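Local coordinates for pyrethroid hydrolase (PDB 5Y5R), which hydrolyses the ester bond of pyrethroid insecticides such as cypermethrin and permethrin, releasing the alcohol and the cyclopropanecarboxylic acid, at residues 107-113 against 178-183; 72-78 against 97-103; 138-142 against 172-177. All coordinates share one frame; numbering follows the deposited sequence.

Interaction 1: 107-113 against 178-183; sequences APGVTPE and PFGTPN. With 8NL ((2-methyl-3-phenyl-phenyl)methyl (1~{S})-3-[(~{E})-2-chloranyl-3,3,3-tris(fluoranyl)prop-1-enyl]-2,2-dimethyl-cyclopropane-1-carboxylate), chain G.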
loop_
_atom_site.group_PDB
_atom_site.type_symbol
_atom_site.label_atom_id
_atom_site.label_comp_id
_atom_site.label_asym_id
_atom_site.label_seq_id
_atom_site.Cartn_x
_atom_site.Cartn_y
_atom_site.Cartn_z
ATOM N N ALA A 107 4.104 -6.445 -12.301
ATOM C CA ALA A 107 5.206 -7.241 -12.711
ATOM C C ALA A 107 6.401 -6.332 -12.945
ATOM O O ALA A 107 6.234 -5.137 -13.213
ATOM C CB ALA A 107 4.833 -8.004 -13.983
ATOM N N PRO A 108 7.612 -6.885 -12.897
ATOM C CA PRO A 108 8.808 -6.090 -13.204
ATOM C C PRO A 108 8.693 -5.342 -14.528
ATOM O O PRO A 108 8.368 -5.916 -15.563
ATOM C CB PRO A 108 9.913 -7.150 -13.248
ATOM C CG PRO A 108 9.374 -8.229 -12.218
ATOM C CD PRO A 108 7.952 -8.306 -12.649
ATOM N N GLY A 109 8.981 -4.043 -14.498
ATOM C CA GLY A 109 8.921 -3.271 -15.723
ATOM C C GLY A 109 7.567 -2.693 -16.051
ATOM O O GLY A 109 7.427 -2.019 -17.086
ATOM N N VAL A 110 6.563 -2.944 -15.221
ATOM C CA VAL A 110 5.201 -2.479 -15.439
ATOM C C VAL A 110 4.916 -1.376 -14.439
ATOM O O VAL A 110 5.283 -1.491 -13.263
ATOM C CB VAL A 110 4.182 -3.621 -15.304
ATOM C CG1 VAL A 110 2.778 -3.151 -15.714
ATOM C CG2 VAL A 110 4.613 -4.743 -16.186
ATOM N N THR A 111 4.319 -0.302 -14.909
ATOM C CA THR A 111 4.008 0.752 -13.955
ATOM C C THR A 111 2.599 0.579 -13.430
ATOM O O THR A 111 1.752 -0.044 -14.079
ATOM C CB THR A 111 4.133 2.122 -14.613
ATOM O OG1 THR A 111 3.185 2.177 -15.670
ATOM C CG2 THR A 111 5.505 2.286 -15.190
ATOM N N PRO A 112 2.310 1.148 -12.262
ATOM C CA PRO A 112 0.941 1.088 -11.735
ATOM C C PRO A 112 -0.105 1.644 -12.674
ATOM O O PRO A 112 -1.260 1.199 -12.608
ATOM C CB PRO A 112 1.041 1.914 -10.448
ATOM C CG PRO A 112 2.456 1.770 -10.041
ATOM C CD PRO A 112 3.255 1.707 -11.271
ATOM N N GLU A 113 0.243 2.610 -13.542
ATOM C CA GLU A 113 -0.803 3.201 -14.380
ATOM C C GLU A 113 -1.461 2.151 -15.278
ATOM O O GLU A 113 -2.635 2.307 -15.628
ATOM C CB GLU A 113 -0.277 4.378 -15.230
ATOM C CG GLU A 113 1.205 4.494 -15.434
ATOM C CD GLU A 113 1.610 5.776 -16.138
ATOM O OE1 GLU A 113 0.724 6.446 -16.720
ATOM O OE2 GLU A 113 2.822 6.099 -16.143
ATOM N N PRO A 178 4.867 7.809 -7.775
ATOM C CA PRO A 178 4.692 6.351 -7.755
ATOM C C PRO A 178 3.826 5.803 -8.878
ATOM O O PRO A 178 3.992 4.638 -9.239
ATOM C CB PRO A 178 4.091 6.088 -6.364
ATOM C CG PRO A 178 3.476 7.351 -5.957
ATOM C CD PRO A 178 4.382 8.415 -6.519
ATOM N N PHE A 179 2.885 6.578 -9.412
ATOM C CA PHE A 179 2.027 6.046 -10.459
ATOM C C PHE A 179 2.804 5.736 -11.721
ATOM O O PHE A 179 2.389 4.867 -12.502
ATOM C CB PHE A 179 0.888 7.008 -10.775
ATOM C CG PHE A 179 -0.206 6.970 -9.777
ATOM C CD1 PHE A 179 -1.223 6.034 -9.884
ATOM C CD2 PHE A 179 -0.209 7.845 -8.706
ATOM C CE1 PHE A 179 -2.243 6.002 -8.948
ATOM C CE2 PHE A 179 -1.210 7.807 -7.770
ATOM C CZ PHE A 179 -2.226 6.899 -7.883
ATOM N N GLY A 180 3.916 6.432 -11.942
ATOM C CA GLY A 180 4.583 6.349 -13.215
ATOM C C GLY A 180 5.886 5.592 -13.194
ATOM O O GLY A 180 6.525 5.471 -14.240
ATOM N N THR A 181 6.258 4.999 -12.025
ATOM C CA THR A 181 7.555 4.347 -11.916
ATOM C C THR A 181 7.435 2.842 -12.127
ATOM O O THR A 181 6.508 2.213 -11.596
ATOM C CB THR A 181 8.190 4.654 -10.561
ATOM O OG1 THR A 181 8.797 5.962 -10.636
ATOM C CG2 THR A 181 9.236 3.595 -10.185
ATOM N N PRO A 182 8.241 2.266 -13.010
ATOM C CA PRO A 182 8.144 0.827 -13.250
ATOM C C PRO A 182 8.712 0.066 -12.065
ATOM O O PRO A 182 9.609 0.554 -11.365
ATOM C CB PRO A 182 9.017 0.611 -14.497
ATOM C CG PRO A 182 9.390 1.961 -15.005
ATOM C CD PRO A 182 9.323 2.870 -13.800
ATOM N N ASN A 183 8.195 -1.146 -11.862
ATOM C CA ASN A 183 8.733 -2.040 -10.838
ATOM C C ASN A 183 10.116 -2.517 -11.239
ATOM O O ASN A 183 10.258 -3.133 -12.294
ATOM C CB ASN A 183 7.816 -3.229 -10.596
ATOM C CG ASN A 183 8.342 -4.148 -9.496
ATOM O OD1 ASN A 183 9.357 -3.865 -8.867
ATOM N ND2 ASN A 183 7.619 -5.212 -9.223
HETATM C C 8NL G . -7.311 8.149 -1.528
HETATM C C8 8NL G . -9.082 10.420 1.330
HETATM C C9 8NL G . -9.552 11.729 1.279
HETATM C C10 8NL G . -10.366 12.140 0.232
HETATM C C11 8NL G . -10.678 11.190 -0.737
HETATM C C12 8NL G . -10.199 9.882 -0.666
HETATM C C13 8NL G . -6.336 5.342 -0.867
HETATM O O 8NL G . -6.605 5.083 -2.266
HETATM CL CL 8NL G . -6.677 5.490 -9.400
HETATM C C21 8NL G . -6.156 5.440 -7.714
HETATM C C22 8NL G . -6.087 6.749 -6.965
HETATM F F2 8NL G . -7.108 6.796 -6.128
HETATM F F1 8NL G . -4.956 6.915 -6.309
HETATM F F 8NL G . -6.189 7.715 -7.854
HETATM C C20 8NL G . -5.890 4.267 -7.137
HETATM C C16 8NL G . -5.410 4.182 -5.705
HETATM C C17 8NL G . -5.544 2.718 -5.300
HETATM C C18 8NL G . -4.044 2.518 -5.458
HETATM C C19 8NL G . -6.404 1.889 -6.267
HETATM C C15 8NL G . -6.293 3.831 -4.512
HETATM C C14 8NL G . -5.688 4.407 -3.229
HETATM O O1 8NL G . -4.470 4.363 -3.043
HETATM C C2 8NL G . -7.371 6.136 -0.053
HETATM C C3 8NL G . -7.859 5.503 1.083
HETATM C C4 8NL G . -8.801 6.103 1.918
HETATM C C5 8NL G . -9.251 7.392 1.648
HETATM C C6 8NL G . -8.801 8.076 0.525
HETATM C C1 8NL G . -7.845 7.446 -0.323
HETATM C C7 8NL G . -9.373 9.474 0.362
#
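A107 meets N183 through its carbonyl, whose oxygen lies against CB of N183 while also accepting the backbone N of V110, the bond that closes a type II beta turn from A107 to V110. P108 points its CB away, yet its CA comes 3.4 Å from N183 O in a CA-H...O contact. G109 N donates to N183 O at 2.7 Å, in the carbonyl plane and on a lone pair. The positive phi of G109, 88°, would jam a CB against the preceding carbonyl, so glycine suits this corner. V110 answers in the reverse sense, its O taking N183 N at 3.2 Å, although the donor stands 47° out of the carbonyl plane; T106 OG1 binds the same oxygen. N183 is thus gripped by both N and O; with CG anti to the backbone N (chi1 -178°), its ND2 donates to T106 O and its OD1 accepts from M185 N. At T111 the methyl does the touching: CG2 sits 3.5 Å from P182 N, close to G180 O and alongside the P182 ring. P112 drives its ring in among carbonyls, CG 3.4 Å from P178 O and CD 3.3 Å from T181 O, with V104 and A82 also against it. E113 N gives F179 O a weak bond, and its CG leans on that same oxygen. The F179 ring serves the ligand instead: CZ lies 3.2 Å from F1 of the ligand's trifluoromethyl group, in the plane of the ring. Two main-chain bonds at N183 and one weak bond at E113 are joined by one CA-H...O contact and several carbon atoms packed against carbonyl oxygens, chemistry that implies a seam fixed mainly by backbone shape, firmer at N183 than beside the pocket.

Interaction 2: 72-78 against 97-103; sequences SILLGHS and GLIYLTA. With 8NL ((2-methyl-3-phenyl-phenyl)methyl (1~{S})-3-[(~{E})-2-chloranyl-3,3,3-tris(fluoranyl)prop-1-enyl]-2,2-dimethyl-cyclopropane-1-carboxylate), chain G.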
loop_
_atom_site.group_PDB
_atom_site.type_symbol
_atom_site.label_atom_id
_atom_site.label_comp_id
_atom_site.label_asym_id
_atom_site.label_seq_id
_atom_site.Cartn_x
_atom_site.Cartn_y
_atom_site.Cartn_z
ATOM N N SER A 72 12.601 -7.619 8.106
ATOM C CA SER A 72 11.356 -6.862 8.149
ATOM C C SER A 72 10.291 -7.399 7.198
ATOM O O SER A 72 10.580 -7.840 6.082
ATOM C CB SER A 72 11.585 -5.400 7.791
ATOM O OG SER A 72 12.398 -4.754 8.755
ATOM N N ILE A 73 9.038 -7.211 7.592
ATOM C CA ILE A 73 7.901 -7.422 6.709
ATOM C C ILE A 73 7.456 -6.050 6.209
ATOM O O ILE A 73 7.272 -5.115 7.001
ATOM C CB ILE A 73 6.751 -8.145 7.434
ATOM C CG1 ILE A 73 7.227 -9.466 8.054
ATOM C CG2 ILE A 73 5.618 -8.416 6.465
ATOM C CD1 ILE A 73 7.500 -10.607 7.059
ATOM N N LEU A 74 7.289 -5.925 4.897
ATOM C CA LEU A 74 6.809 -4.699 4.276
ATOM C C LEU A 74 5.392 -4.933 3.809
ATOM O O LEU A 74 5.125 -5.916 3.095
ATOM C CB LEU A 74 7.684 -4.290 3.090
ATOM C CG LEU A 74 9.150 -3.985 3.355
ATOM C CD1 LEU A 74 9.736 -3.275 2.127
ATOM C CD2 LEU A 74 9.248 -3.162 4.646
ATOM N N LEU A 75 4.487 -4.051 4.224
ATOM C CA LEU A 75 3.103 -4.078 3.788
ATOM C C LEU A 75 2.791 -2.771 3.072
ATOM O O LEU A 75 3.110 -1.679 3.573
ATOM C CB LEU A 75 2.126 -4.274 4.953
ATOM C CG LEU A 75 0.639 -4.406 4.601
ATOM C CD1 LEU A 75 -0.058 -5.321 5.623
ATOM C CD2 LEU A 75 -0.106 -3.039 4.557
ATOM N N GLY A 76 2.193 -2.893 1.914
ATOM C CA GLY A 76 1.701 -1.745 1.174
ATOM C C GLY A 76 0.196 -1.835 1.037
ATOM O O GLY A 76 -0.343 -2.912 0.802
ATOM N N HIS A 77 -0.486 -0.698 1.197
ATOM C CA HIS A 77 -1.909 -0.629 0.892
ATOM C C HIS A 77 -2.103 0.163 -0.400
ATOM O O HIS A 77 -1.444 1.185 -0.608
ATOM C CB HIS A 77 -2.721 -0.021 2.028
ATOM C CG HIS A 77 -4.144 0.274 1.656
ATOM N ND1 HIS A 77 -4.632 1.558 1.523
ATOM C CD2 HIS A 77 -5.177 -0.551 1.378
ATOM C CE1 HIS A 77 -5.909 1.508 1.200
ATOM N NE2 HIS A 77 -6.259 0.237 1.079
ATOM N N SER A 78 -2.905 -0.391 -1.312
ATOM C CA SER A 78 -3.266 0.223 -2.591
ATOM C C SER A 78 -2.002 0.706 -3.296
ATOM O O SER A 78 -1.107 -0.093 -3.585
ATOM C CB SER A 78 -4.248 1.375 -2.414
ATOM O OG SER A 78 -3.601 2.524 -1.896
ATOM N N GLY A 97 9.718 -10.538 3.660
ATOM C CA GLY A 97 8.388 -10.810 3.147
ATOM C C GLY A 97 7.703 -9.568 2.616
ATOM O O GLY A 97 7.946 -8.451 3.087
ATOM N N LEU A 98 6.824 -9.769 1.639
ATOM C CA LEU A 98 6.066 -8.677 1.025
ATOM C C LEU A 98 4.573 -8.951 1.135
ATOM O O LEU A 98 4.097 -10.011 0.721
ATOM C CB LEU A 98 6.447 -8.491 -0.451
ATOM C CG LEU A 98 7.870 -7.980 -0.703
ATOM C CD1 LEU A 98 8.186 -7.995 -2.190
ATOM C CD2 LEU A 98 8.086 -6.570 -0.129
ATOM N N ILE A 99 3.830 -7.989 1.658
ATOM C CA ILE A 99 2.391 -8.119 1.796
ATOM C C ILE A 99 1.719 -7.026 0.979
ATOM O O ILE A 99 1.912 -5.838 1.261
ATOM C CB ILE A 99 1.965 -8.010 3.262
ATOM C CG1 ILE A 99 2.658 -9.072 4.122
ATOM C CG2 ILE A 99 0.460 -8.151 3.375
ATOM C CD1 ILE A 99 2.250 -8.970 5.545
ATOM N N TYR A 100 0.880 -7.420 0.024
ATOM C CA TYR A 100 0.134 -6.489 -0.825
ATOM C C TYR A 100 -1.331 -6.499 -0.394
ATOM O O TYR A 100 -2.071 -7.439 -0.711
ATOM C CB TYR A 100 0.288 -6.849 -2.307
ATOM C CG TYR A 100 1.691 -6.745 -2.834
ATOM C CD1 TYR A 100 2.611 -7.770 -2.636
ATOM C CD2 TYR A 100 2.109 -5.626 -3.511
ATOM C CE1 TYR A 100 3.890 -7.703 -3.119
ATOM C CE2 TYR A 100 3.389 -5.534 -3.986
ATOM C CZ TYR A 100 4.289 -6.572 -3.777
ATOM O OH TYR A 100 5.570 -6.492 -4.283
ATOM N N LEU A 101 -1.762 -5.444 0.288
ATOM C CA LEU A 101 -3.107 -5.339 0.851
ATOM C C LEU A 101 -3.980 -4.518 -0.093
ATOM O O LEU A 101 -3.975 -3.278 -0.044
ATOM C CB LEU A 101 -3.060 -4.733 2.260
ATOM C CG LEU A 101 -4.403 -4.426 2.929
ATOM C CD1 LEU A 101 -5.342 -5.649 3.011
ATOM C CD2 LEU A 101 -4.180 -3.825 4.306
ATOM N N THR A 102 -4.809 -5.231 -0.872
ATOM C CA THR A 102 -5.570 -4.732 -2.021
ATOM C C THR A 102 -4.735 -3.623 -2.640
ATOM O O THR A 102 -5.142 -2.454 -2.723
ATOM C CB THR A 102 -7.016 -4.364 -1.615
ATOM O OG1 THR A 102 -7.792 -4.031 -2.775
ATOM C CG2 THR A 102 -7.099 -3.225 -0.556
ATOM N N ALA A 103 -3.516 -3.998 -3.017
ATOM C CA ALA A 103 -2.436 -3.079 -3.340
ATOM C C ALA A 103 -2.012 -3.256 -4.789
ATOM O O ALA A 103 -2.314 -4.262 -5.419
ATOM C CB ALA A 103 -1.212 -3.298 -2.424
HETATM C C 8NL G . -7.311 8.149 -1.528
HETATM C C8 8NL G . -9.082 10.420 1.330
HETATM C C9 8NL G . -9.552 11.729 1.279
HETATM C C10 8NL G . -10.366 12.140 0.232
HETATM C C11 8NL G . -10.678 11.190 -0.737
HETATM C C12 8NL G . -10.199 9.882 -0.666
HETATM C C13 8NL G . -6.336 5.342 -0.867
HETATM O O 8NL G . -6.605 5.083 -2.266
HETATM CL CL 8NL G . -6.677 5.490 -9.400
HETATM C C21 8NL G . -6.156 5.440 -7.714
HETATM C C22 8NL G . -6.087 6.749 -6.965
HETATM F F2 8NL G . -7.108 6.796 -6.128
HETATM F F1 8NL G . -4.956 6.915 -6.309
HETATM F F 8NL G . -6.189 7.715 -7.854
HETATM C C20 8NL G . -5.890 4.267 -7.137
HETATM C C16 8NL G . -5.410 4.182 -5.705
HETATM C C17 8NL G . -5.544 2.718 -5.300
HETATM C C18 8NL G . -4.044 2.518 -5.458
HETATM C C19 8NL G . -6.404 1.889 -6.267
HETATM C C15 8NL G . -6.293 3.831 -4.512
HETATM C C14 8NL G . -5.688 4.407 -3.229
HETATM O O1 8NL G . -4.470 4.363 -3.043
HETATM C C2 8NL G . -7.371 6.136 -0.053
HETATM C C3 8NL G . -7.859 5.503 1.083
HETATM C C4 8NL G . -8.801 6.103 1.918
HETATM C C5 8NL G . -9.251 7.392 1.648
HETATM C C6 8NL G . -8.801 8.076 0.525
HETATM C C1 8NL G . -7.845 7.446 -0.323
HETATM C C7 8NL G . -9.373 9.474 0.362
#
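Parallel strand pairing in the buried centre of the main sheet joins 72-77 to 97-101, their directions only 18° apart. L74 and G76 each use both N and O: L74 N binds G97 O and I99 N binds L74 O at 2.8 Å, then G76 N binds I99 O and L101 N binds G76 O, the last two almost straight off the carbonyl. On the face shared with helix 237-249, I99 CD1 meets I73 CG2 at 3.5 Å. L75, its CG trans to the backbone N (chi1 -176°), sets CD1 3.7 Å from I99 CG2 and CD2 4.1 Å from L101 CB. An alanine here would remove both branches and is likely to open a gap where I99 CG2 and L101 CB now pack, and to cost I244 a neighbour. The strands belong to a beta-alpha-beta crossover through helix 80-90, and G76 and S78 fit the nucleophile elbow of alpha/beta hydrolases, S78 probably being the nucleophile; S78 OG is modelled too close to the ligand's carbonyl O1 for their spacing to be trusted. H77 lays CD2 3.3 Å from L101 O, with T102 CG2 at its ring edge; H77 NE2 bonds H230 O, and T102 OG1 bonds D202 OD2, both partners probably charge-relay residues.

Interaction 3: 138-142 against 172-177; sequences GRGLQ and QTQSTV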
loop_
_atom_site.group_PDB
_atom_site.type_symbol
_atom_site.label_atom_id
_atom_site.label_comp_id
_atom_site.label_asym_id
_atom_site.label_seq_id
_atom_site.Cartn_x
_atom_site.Cartn_y
_atom_site.Cartn_z
ATOM N N GLY A 138 -0.676 17.548 -13.714
ATOM C CA GLY A 138 -0.445 16.134 -13.541
ATOM C C GLY A 138 0.743 15.787 -12.676
ATOM O O GLY A 138 1.204 14.636 -12.711
ATOM N N ARG A 139 1.282 16.746 -11.924
ATOM C CA ARG A 139 2.221 16.395 -10.870
ATOM C C ARG A 139 1.523 16.143 -9.541
ATOM O O ARG A 139 2.136 15.559 -8.644
ATOM C CB ARG A 139 3.297 17.480 -10.703
ATOM C CG ARG A 139 4.392 17.463 -11.778
ATOM C CD ARG A 139 5.801 17.440 -11.193
ATOM N NE ARG A 139 6.420 16.163 -11.181
ATOM C CZ ARG A 139 7.430 15.806 -10.435
ATOM N NH1 ARG A 139 7.960 16.608 -9.600
ATOM N NH2 ARG A 139 7.916 14.623 -10.506
ATOM N N GLY A 140 0.250 16.530 -9.409
ATOM C CA GLY A 140 -0.494 16.248 -8.201
ATOM C C GLY A 140 -1.898 15.743 -8.476
ATOM O O GLY A 140 -2.498 16.001 -9.521
ATOM N N LEU A 141 -2.420 15.020 -7.488
ATOM C CA LEU A 141 -3.775 14.502 -7.508
ATOM C C LEU A 141 -4.440 14.927 -6.217
ATOM O O LEU A 141 -3.815 14.903 -5.154
ATOM C CB LEU A 141 -3.826 12.978 -7.620
ATOM C CG LEU A 141 -3.235 12.256 -8.827
ATOM C CD1 LEU A 141 -3.368 10.765 -8.589
ATOM C CD2 LEU A 141 -3.920 12.630 -10.086
ATOM N N GLN A 142 -5.707 15.291 -6.314
ATOM C CA GLN A 142 -6.466 15.818 -5.194
ATOM C C GLN A 142 -7.894 15.329 -5.290
ATOM O O GLN A 142 -8.468 15.333 -6.381
ATOM C CB GLN A 142 -6.449 17.344 -5.225
ATOM C CG GLN A 142 -7.456 17.968 -4.275
ATOM C CD GLN A 142 -7.256 19.458 -4.069
ATOM O OE1 GLN A 142 -6.244 20.033 -4.476
ATOM N NE2 GLN A 142 -8.234 20.088 -3.451
ATOM N N GLN A 172 -3.635 16.453 1.626
ATOM C CA GLN A 172 -4.452 17.164 0.647
ATOM C C GLN A 172 -4.054 16.879 -0.792
ATOM O O GLN A 172 -4.927 16.909 -1.668
ATOM C CB GLN A 172 -4.364 18.685 0.877
ATOM C CG GLN A 172 -5.121 19.164 2.107
ATOM C CD GLN A 172 -6.587 18.739 2.114
ATOM O OE1 GLN A 172 -7.419 19.339 1.416
ATOM N NE2 GLN A 172 -6.909 17.700 2.876
ATOM N N THR A 173 -2.752 16.715 -1.067
ATOM C CA THR A 173 -2.236 16.549 -2.422
ATOM C C THR A 173 -1.167 15.458 -2.508
ATOM O O THR A 173 -0.167 15.490 -1.783
ATOM C CB THR A 173 -1.668 17.876 -2.976
ATOM O OG1 THR A 173 -2.669 18.898 -2.915
ATOM C CG2 THR A 173 -1.297 17.707 -4.431
ATOM N N GLN A 174 -1.351 14.548 -3.463
ATOM C CA GLN A 174 -0.527 13.363 -3.654
ATOM C C GLN A 174 0.384 13.515 -4.865
ATOM O O GLN A 174 -0.071 13.965 -5.922
ATOM C CB GLN A 174 -1.427 12.150 -3.878
ATOM C CG GLN A 174 -0.651 11.003 -4.464
ATOM C CD GLN A 174 0.127 10.268 -3.394
ATOM O OE1 GLN A 174 -0.344 10.116 -2.258
ATOM N NE2 GLN A 174 1.350 9.899 -3.713
ATOM N N SER A 175 1.634 13.053 -4.759
ATOM C CA SER A 175 2.568 13.095 -5.885
ATOM C C SER A 175 2.268 11.998 -6.909
ATOM O O SER A 175 1.883 10.886 -6.560
ATOM C CB SER A 175 4.006 12.937 -5.405
ATOM O OG SER A 175 4.880 12.744 -6.512
ATOM N N THR A 176 2.418 12.324 -8.188
ATOM C CA THR A 176 2.163 11.316 -9.217
ATOM C C THR A 176 3.370 10.414 -9.456
ATOM O O THR A 176 3.284 9.481 -10.269
ATOM C CB THR A 176 1.712 12.002 -10.506
ATOM O OG1 THR A 176 2.756 12.868 -10.954
ATOM C CG2 THR A 176 0.407 12.782 -10.300
ATOM N N VAL A 177 4.442 10.636 -8.686
ATOM C CA VAL A 177 5.690 9.890 -8.876
ATOM C C VAL A 177 5.519 8.378 -8.797
ATOM O O VAL A 177 6.109 7.675 -9.632
ATOM C CB VAL A 177 6.760 10.401 -7.889
ATOM C CG1 VAL A 177 7.901 9.379 -7.727
ATOM C CG2 VAL A 177 7.323 11.734 -8.351
#
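T176, just past strand 174-175, meets L141 of strand 140-143 in a small antiparallel sheet, built from 132-135, 140-143 and 174-175, inserted between two strands of the main sheet, consistent with the cap of an alpha/beta hydrolase. The T176 side chain can be followed outward. Its CB points toward the other segment and stops 3.5 Å from G138 O. One branch, OG1, donates to that oxygen at 2.9 Å, the donor tilted 16° from the carbonyl plane. The other, CG2, also crowds G138 O, at 3.1 Å, and lies near R139 C and L141 CG, the latter at 4.0 Å, the T176 and L141 side chains crossing at about a right angle. With chi1 at 61°, OG1 sits between the backbone N and the carbonyl carbon while the methyl falls beside N, and this is what turns both branches onto the 138-141 backbone. T176 N adds a bond to R139 O at 3.3 Å, approaching from well above the carbonyl plane. Further along, L141 and Q174 form a hydrogen-bonded pair, L141 N to Q174 O at 3.0 Å and Q174 N to L141 O at 3.0 Å, each donor in the carbonyl plane. G140 opposite S175 is a non-hydrogen-bonded pair, and a side chain at G140 would collide with T173 CG2. Q174 bends away from the pairing: its NE2 holds S175 O and Y57 OH, and its OE1 takes L13 N. S175 OG accepts V177 N in an ST turn, beyond which the guanidinium of R139 lies alongside V177, NH2 resting 3.7 Å from CG2.

How the interactions relate
The bound pyrethroid is approached by residues of all three interactions. Interactions 1 and 2 have centres about 16 Å apart and follow one another along the chain, with the 107-113 loop coming soon after segment 97-103. Interaction 3 lies between the two halves of interaction 1 in sequence, and 172-177 runs directly into 178-183; the two contacts meet where F179 CE2 packs on L141 CD1 at 3.8 Å. L141 in turn comes within about 4 Å of the ligand by side-chain atoms. Interaction 2 brings S78, probably the nucleophile, to the ligand, whereas interactions 2 and 3 stay about 8 Å apart at their nearest atoms. The side chains of F179 and H230, probably the charge-relay histidine, are about 10 Å apart.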